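Local coordinates for DNA repair protein RECN (Deinococcus radiodurans, PDB 4ABX) that may take part in the recombinational repair of damaged DNA, as an ATP-binding, SMC-like protein of which this chain is the coiled-coil domain, at residues S25-D30 against E128-A133. Numbering follows the deposited sequence.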
loop_
_atom_site.group_PDB
_atom_site.type_symbol
_atom_site.label_atom_id
_atom_site.label_comp_id
_atom_site.label_asym_id
_atom_site.label_seq_id
_atom_site.Cartn_x
_atom_site.Cartn_y
_atom_site.Cartn_z
ATOM N N SER A 25 14.208 -33.468 -44.182
ATOM C CA SER A 25 15.138 -34.436 -43.618
ATOM C C SER A 25 15.969 -33.826 -42.498
ATOM O O SER A 25 16.322 -34.507 -41.534
ATOM C CB SER A 25 16.047 -35.006 -44.712
ATOM O OG SER A 25 15.265 -35.555 -45.758
ATOM N N GLU A 26 16.284 -32.543 -42.625
ATOM C CA GLU A 26 17.072 -31.858 -41.601
ATOM C C GLU A 26 16.326 -31.747 -40.275
ATOM O O GLU A 26 16.943 -31.735 -39.209
ATOM C CB GLU A 26 17.515 -30.474 -42.083
ATOM C CG GLU A 26 18.599 -30.532 -43.149
ATOM C CD GLU A 26 18.972 -29.166 -43.684
ATOM O OE1 GLU A 26 18.245 -28.193 -43.392
ATOM O OE2 GLU A 26 19.992 -29.066 -44.398
ATOM N N VAL A 27 15.001 -31.674 -40.345
ATOM C CA VAL A 27 14.172 -31.572 -39.145
ATOM C C VAL A 27 13.814 -32.963 -38.630
ATOM O O VAL A 27 13.668 -33.181 -37.420
ATOM C CB VAL A 27 12.889 -30.766 -39.422
ATOM C CG1 VAL A 27 11.973 -30.774 -38.206
ATOM C CG2 VAL A 27 13.244 -29.344 -39.825
ATOM N N SER A 28 13.676 -33.900 -39.565
ATOM C CA SER A 28 13.397 -35.296 -39.248
ATOM C C SER A 28 12.149 -35.474 -38.379
ATOM O O SER A 28 12.232 -35.978 -37.256
ATOM C CB SER A 28 14.618 -35.944 -38.590
ATOM O OG SER A 28 14.389 -37.319 -38.369
ATOM N N PRO A 29 10.983 -35.073 -38.908
ATOM C CA PRO A 29 9.720 -35.179 -38.170
ATOM C C PRO A 29 9.351 -36.626 -37.850
ATOM O O PRO A 29 9.403 -37.495 -38.720
ATOM C CB PRO A 29 8.696 -34.567 -39.134
ATOM C CG PRO A 29 9.330 -34.677 -40.488
ATOM C CD PRO A 29 10.793 -34.477 -40.241
ATOM N N ASP A 30 8.974 -36.870 -36.602
ATOM C CA ASP A 30 8.601 -38.208 -36.157
ATOM C C ASP A 30 7.143 -38.210 -35.724
ATOM O O ASP A 30 6.826 -37.857 -34.584
ATOM C CB ASP A 30 9.510 -38.644 -35.007
ATOM C CG ASP A 30 9.092 -39.969 -34.389
ATOM O OD1 ASP A 30 8.435 -40.784 -35.071
ATOM O OD2 ASP A 30 9.432 -40.194 -33.210
ATOM N N GLU A 128 9.557 -25.424 -27.157
ATOM C CA GLU A 128 8.913 -24.504 -28.083
ATOM C C GLU A 128 9.621 -24.487 -29.435
ATOM O O GLU A 128 8.974 -24.439 -30.479
ATOM C CB GLU A 128 8.847 -23.089 -27.492
ATOM C CG GLU A 128 8.018 -22.987 -26.214
ATOM C CD GLU A 128 7.698 -21.550 -25.835
ATOM O OE1 GLU A 128 6.934 -20.891 -26.575
ATOM O OE2 GLU A 128 8.208 -21.081 -24.795
ATOM N N ALA A 129 10.950 -24.523 -29.409
ATOM C CA ALA A 129 11.737 -24.525 -30.635
ATOM C C ALA A 129 11.440 -25.752 -31.503
ATOM O O ALA A 129 11.371 -25.647 -32.728
ATOM C CB ALA A 129 13.225 -24.439 -30.316
ATOM N N ARG A 130 11.263 -26.911 -30.874
ATOM C CA ARG A 130 10.933 -28.128 -31.618
ATOM C C ARG A 130 9.534 -28.027 -32.216
ATOM O O ARG A 130 9.320 -28.360 -33.382
ATOM C CB ARG A 130 11.031 -29.373 -30.725
ATOM C CG ARG A 130 10.757 -30.698 -31.458
ATOM C CD ARG A 130 11.818 -30.987 -32.533
ATOM N NE ARG A 130 11.553 -32.225 -33.271
ATOM C CZ ARG A 130 12.173 -32.572 -34.397
ATOM N NH1 ARG A 130 13.093 -31.771 -34.924
ATOM N NH2 ARG A 130 11.872 -33.713 -35.003
ATOM N N LEU A 131 8.586 -27.567 -31.406
ATOM C CA LEU A 131 7.204 -27.408 -31.845
ATOM C C LEU A 131 7.103 -26.402 -32.986
ATOM O O LEU A 131 6.308 -26.567 -33.915
ATOM C CB LEU A 131 6.326 -26.965 -30.669
ATOM C CG LEU A 131 6.049 -28.051 -29.630
ATOM C CD1 LEU A 131 5.379 -27.472 -28.383
ATOM C CD2 LEU A 131 5.204 -29.154 -30.250
ATOM N N SER A 132 7.907 -25.351 -32.904
ATOM C CA SER A 132 7.940 -24.337 -33.950
ATOM C C SER A 132 8.497 -24.911 -35.245
ATOM O O SER A 132 8.010 -24.590 -36.326
ATOM C CB SER A 132 8.784 -23.138 -33.521
ATOM O OG SER A 132 8.933 -22.229 -34.597
ATOM N N ALA A 133 9.519 -25.758 -35.131
ATOM C CA ALA A 133 10.124 -26.362 -36.315
ATOM C C ALA A 133 9.134 -27.307 -36.984
ATOM O O ALA A 133 9.018 -27.333 -38.210
ATOM C CB ALA A 133 11.420 -27.087 -35.958
#
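The carbonyl oxygen of Val-27 is gripped by both terminal nitrogens of Arg-130, with NH1 at 2.9 Å from Val-27 O and NH2 at 3.1 Å. The oxygen lies 5° out of the guanidinium plane, which marks an end-on, in-plane fork closing on a single acceptor. The two donors differ in approach: NH1 lies in the carbonyl plane on a lone pair, whereas NH2 is tilted 28° from it. A weak third bond joins NH2 to Ser-28 O at 3.2 Å, also at the guanidinium edge. Ser-28, of positive phi, is the first residue past helix 6-27 to leave helical geometry, and the arginine of helix 121-141 therefore meets carbonyls where the chain turns toward helix 33-63, the junction between two successive helices of the all-helical coiled-coil domain. From that next helix, Glu-33 forms a salt bridge with Arg-130 NE. A leucine in place of Arg-130 would probably leave Val-27 O without both donors and Glu-33 without its cationic mate. With CG1 anti to the backbone N (chi1 175°), Val-27 carries that methyl to within 3.6 Å of Arg-130 NH1 and 4.4 Å of Ala-133 CB, a loose apolar touch about one turn further along helix 121-141.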